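Local coordinates for protein sphingomyelinase C (Streptomyces griseocarneus, PDB 7CNE) that belongs to the endonuclease/exonuclease/phosphatase family and has the layered alpha/beta architecture of DNase I-like proteins, at residues 172-175 against 176-180; 86-89 against 90-94. One frame throughout, in Å; residues are numbered along the deposited sequence.

Interaction 1: 172-175 against 176-180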
loop_
_atom_site.group_PDB
_atom_site.type_symbol
_atom_site.label_atom_id
_atom_site.label_comp_id
_atom_site.label_asym_id
_atom_site.label_seq_id
_atom_site.Cartn_x
_atom_site.Cartn_y
_atom_site.Cartn_z
ATOM N N ARG A 172 10.614 -7.038 9.750
ATOM C CA ARG A 172 10.767 -8.132 10.715
ATOM C C ARG A 172 9.613 -8.174 11.713
ATOM O O ARG A 172 9.239 -9.257 12.182
ATOM C CB ARG A 172 12.113 -8.028 11.438
ATOM C CG ARG A 172 13.292 -8.356 10.521
ATOM C CD ARG A 172 14.611 -8.540 11.276
ATOM N NE ARG A 172 15.745 -8.379 10.375
ATOM C CZ ARG A 172 17.012 -8.265 10.757
ATOM N NH1 ARG A 172 17.337 -8.284 12.052
ATOM N NH2 ARG A 172 17.955 -8.118 9.832
ATOM N N GLN A 173 9.022 -7.023 12.038
ATOM C CA GLN A 173 7.842 -7.035 12.896
ATOM C C GLN A 173 6.681 -7.755 12.218
ATOM O O GLN A 173 5.937 -8.504 12.866
ATOM C CB GLN A 173 7.436 -5.606 13.275
ATOM C CG GLN A 173 6.261 -5.577 14.278
ATOM C CD GLN A 173 5.708 -4.177 14.559
ATOM O OE1 GLN A 173 6.312 -3.166 14.201
ATOM N NE2 GLN A 173 4.557 -4.123 15.216
ATOM N N ILE A 174 6.508 -7.526 10.914
ATOM C CA ILE A 174 5.483 -8.226 10.145
ATOM C C ILE A 174 5.778 -9.720 10.130
ATOM O O ILE A 174 4.894 -10.553 10.373
ATOM C CB ILE A 174 5.406 -7.648 8.719
ATOM C CG1 ILE A 174 4.787 -6.249 8.739
ATOM C CG2 ILE A 174 4.631 -8.597 7.761
ATOM C CD1 ILE A 174 5.037 -5.468 7.478
ATOM N N ASP A 175 7.034 -10.077 9.853
ATOM C CA ASP A 175 7.450 -11.478 9.873
ATOM C C ASP A 175 7.155 -12.127 11.222
ATOM O O ASP A 175 6.630 -13.248 11.288
ATOM C CB ASP A 175 8.942 -11.575 9.531
ATOM C CG ASP A 175 9.506 -12.978 9.728
ATOM O OD1 ASP A 175 8.988 -13.941 9.116
ATOM O OD2 ASP A 175 10.472 -13.108 10.512
ATOM N N ALA A 176 7.479 -11.433 12.316
ATOM C CA ALA A 176 7.252 -12.019 13.634
ATOM C C ALA A 176 5.762 -12.166 13.913
ATOM O O ALA A 176 5.321 -13.178 14.476
ATOM C CB ALA A 176 7.940 -11.170 14.706
ATOM N N PHE A 177 4.969 -11.174 13.502
ATOM C CA PHE A 177 3.516 -11.264 13.634
ATOM C C PHE A 177 2.971 -12.481 12.887
ATOM O O PHE A 177 2.152 -13.242 13.420
ATOM C CB PHE A 177 2.877 -9.964 13.120
ATOM C CG PHE A 177 1.366 -10.002 13.061
ATOM C CD1 PHE A 177 0.611 -9.557 14.130
ATOM C CD2 PHE A 177 0.710 -10.475 11.932
ATOM C CE1 PHE A 177 -0.779 -9.593 14.089
ATOM C CE2 PHE A 177 -0.687 -10.521 11.878
ATOM C CZ PHE A 177 -1.431 -10.076 12.953
ATOM N N LEU A 178 3.411 -12.681 11.642
ATOM C CA LEU A 178 2.866 -13.779 10.851
ATOM C C LEU A 178 3.300 -15.128 11.410
ATOM O O LEU A 178 2.523 -16.088 11.405
ATOM C CB LEU A 178 3.299 -13.631 9.396
ATOM C CG LEU A 178 2.627 -12.442 8.704
ATOM C CD1 LEU A 178 3.295 -12.187 7.366
ATOM C CD2 LEU A 178 1.119 -12.692 8.518
ATOM N N ASP A 179 4.540 -15.216 11.892
ATOM C CA ASP A 179 5.035 -16.463 12.468
ATOM C C ASP A 179 4.222 -16.871 13.695
ATOM O O ASP A 179 3.843 -18.043 13.844
ATOM C CB ASP A 179 6.517 -16.300 12.810
ATOM C CG ASP A 179 7.153 -17.597 13.256
ATOM O OD1 ASP A 179 7.511 -17.699 14.445
ATOM O OD2 ASP A 179 7.246 -18.529 12.426
ATOM N N ALA A 180 3.926 -15.907 14.570
ATOM C CA ALA A 180 3.153 -16.163 15.779
ATOM C C ALA A 180 1.725 -16.597 15.480
ATOM O O ALA A 180 1.098 -17.238 16.329
ATOM C CB ALA A 180 3.149 -14.916 16.667
#

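Interaction 2: 86-89 against 90-94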
loop_
_atom_site.group_PDB
_atom_site.type_symbol
_atom_site.label_atom_id
_atom_site.label_comp_id
_atom_site.label_asym_id
_atom_site.label_seq_id
_atom_site.Cartn_x
_atom_site.Cartn_y
_atom_site.Cartn_z
ATOM N N ASP A 86 -10.937 -6.588 14.472
ATOM C CA ASP A 86 -11.001 -7.695 15.420
ATOM C C ASP A 86 -9.928 -7.596 16.494
ATOM O O ASP A 86 -10.103 -8.162 17.580
ATOM C CB ASP A 86 -10.885 -9.034 14.687
ATOM C CG ASP A 86 -12.070 -9.291 13.788
ATOM O OD1 ASP A 86 -13.209 -9.069 14.247
ATOM O OD2 ASP A 86 -11.863 -9.663 12.617
ATOM N N ALA A 87 -8.821 -6.917 16.208
ATOM C CA ALA A 87 -7.794 -6.635 17.202
ATOM C C ALA A 87 -6.956 -5.463 16.708
ATOM O O ALA A 87 -6.907 -5.177 15.508
ATOM C CB ALA A 87 -6.912 -7.864 17.475
ATOM N N THR A 88 -6.329 -4.765 17.662
ATOM C CA THR A 88 -5.334 -3.730 17.397
ATOM C C THR A 88 -4.096 -4.060 18.218
ATOM O O THR A 88 -4.199 -4.251 19.432
ATOM C CB THR A 88 -5.842 -2.323 17.775
ATOM O OG1 THR A 88 -6.944 -1.942 16.944
ATOM C CG2 THR A 88 -4.722 -1.272 17.659
ATOM N N GLY A 89 -2.928 -4.120 17.570
ATOM C CA GLY A 89 -1.670 -4.327 18.260
ATOM C C GLY A 89 -0.643 -3.271 17.881
ATOM O O GLY A 89 -0.943 -2.324 17.154
ATOM N N GLY A 90 0.578 -3.459 18.390
ATOM C CA GLY A 90 1.652 -2.515 18.104
ATOM C C GLY A 90 1.514 -1.216 18.887
ATOM O O GLY A 90 0.688 -1.091 19.802
ATOM N N LYS A 91 2.338 -0.227 18.517
ATOM C CA LYS A 91 2.428 1.029 19.276
ATOM C C LYS A 91 1.342 2.031 18.870
ATOM O O LYS A 91 1.613 3.185 18.528
ATOM C CB LYS A 91 3.811 1.653 19.124
ATOM C CG LYS A 91 4.845 1.111 20.101
ATOM C CD LYS A 91 6.230 1.698 19.852
ATOM C CE LYS A 91 7.279 0.953 20.660
ATOM N NZ LYS A 91 8.669 1.353 20.297
ATOM N N TYR A 92 0.091 1.572 18.954
ATOM C CA TYR A 92 -1.051 2.411 18.608
ATOM C C TYR A 92 -1.135 3.609 19.550
ATOM O O TYR A 92 -0.953 3.475 20.758
ATOM C CB TYR A 92 -2.340 1.581 18.674
ATOM C CG TYR A 92 -3.620 2.382 18.519
ATOM C CD1 TYR A 92 -4.100 2.740 17.255
ATOM C CD2 TYR A 92 -4.363 2.763 19.630
ATOM C CE1 TYR A 92 -5.282 3.474 17.114
ATOM C CE2 TYR A 92 -5.535 3.494 19.500
ATOM C CZ TYR A 92 -5.990 3.842 18.243
ATOM O OH TYR A 92 -7.150 4.569 18.120
ATOM N N SER A 93 -1.406 4.786 18.990
ATOM C CA SER A 93 -1.630 6.003 19.763
ATOM C C SER A 93 -3.067 6.471 19.586
ATOM O O SER A 93 -3.543 6.600 18.453
ATOM C CB SER A 93 -0.670 7.108 19.330
ATOM O OG SER A 93 -1.158 8.373 19.728
ATOM N N ALA A 94 -3.753 6.739 20.705
ATOM C CA ALA A 94 -5.130 7.217 20.640
ATOM C C ALA A 94 -5.217 8.723 20.429
ATOM O O ALA A 94 -6.277 9.227 20.052
ATOM C CB ALA A 94 -5.891 6.837 21.915
#

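Interaction 1: 172-175 against 176-180
Ile174 and Leu178 meet one turn apart on the helix 162-180, side by side and pointing the same way. Their branches touch where Ile174 CG2 lies 3.9 Å from Leu178 CD1. In Ile174 CG2 stands anti to the backbone N, while CG1 swings beside that N (chi1 -71°), leaving the methyl branch to meet Leu178. Leu178 CG also lies 3.4 Å from Ile174 O.

The backbone bonds step i to i+4: Ala176 N to Arg172 O at 2.8 Å, Phe177 N to Gln173 O at 2.9 Å, Leu178 N to Ile174 O at 2.9 Å and Asp179 N to Asp175 O at 2.9 Å. This series is the evidence for a regular alpha-helix, the crossover helix of a beta-alpha-beta unit between strands 142-150 and 188-192. Ile174 and Leu178 pack on strands 131-139 and 188-192, and the Phe177 ring makes edge-to-face contacts with Phe132 and Tyr134.

Among charged groups, Asp175 OD1 stands 5.9 Å from Asp179 OD2. The two like charges would probably repel mildly, while the salt bridge from Asp175 to Arg252 should offset this. With Ile174 and Leu178 on the strands and Asp175 and Asp179 elsewhere on its surface, the helix has an apolar inner side and a charged outer one.

Interaction 2: 86-89 against 90-94
Ser93 OG, next in sequence to the Tyr92 that packs against Thr88, is gripped by several groups: the backbone N atoms of Thr95 and Thr96 both bond to it, and O3S of a 4-(2-hydroxyethyl)-1-piperazine ethanesulfonic acid molecule, probably from the crystallisation liquor, adds a weak bond. Just before it the chain makes an inverse gamma turn centred on Lys91, whose phi and psi of -84° and 55° fit that motif. Its closing bond, Tyr92 N to Gly90 O at 2.9 Å, is weak.

The turn carries the chain off strand 87-90, an outermost strand of the six-stranded sheet. Backbone bonds of Gly89 to Gln115 and Ile117, and of Lys91 to Ile117, tie the strand and the start of the turn to the parallel neighbour 110-117. Gly90 adopts a positive phi of 75° at the point where the strand gives way to the turn. Lys91 NZ bonds to Asn119 O.

The bend brings the Tyr92 side chain close to that of Thr88, and the two cross obliquely. Thr88 divides its branches between two tasks: OG1, beside the backbone N, bonds to Gln115 NE2, whereas CG2 supplies the apolar touch. The methyl sits at the root of the ring, since Thr88 CG2 lies 3.9 Å from Tyr92 CB and equally 3.9 Å from Tyr92 CG. It is closer to the CD1 branch than to CD2, with Thr88 CG2 4.1 Å from Tyr92 CD1.

Both contacts are local. Interaction 1 lies on a helix packed against the six-stranded sheet and is partly buried, with Ile174 and Leu178 buried against strands; interaction 2 is a surface contact that starts within the sheet's outermost strand. Strand 110-117 connects them: Gln173 and Phe177 touch it from the helix, and 87-90 pairs with it in parallel. Asn119 is a further shared partner, its N bonding to Gln173 and its O to Lys91. The centres of interactions 1 and 2 are 15 Å apart. Chemistry follows place: repeated backbone bonds order the helix, whereas the turn relies on one weak bond, a methyl-to-tyrosine contact and partners elsewhere in the chain.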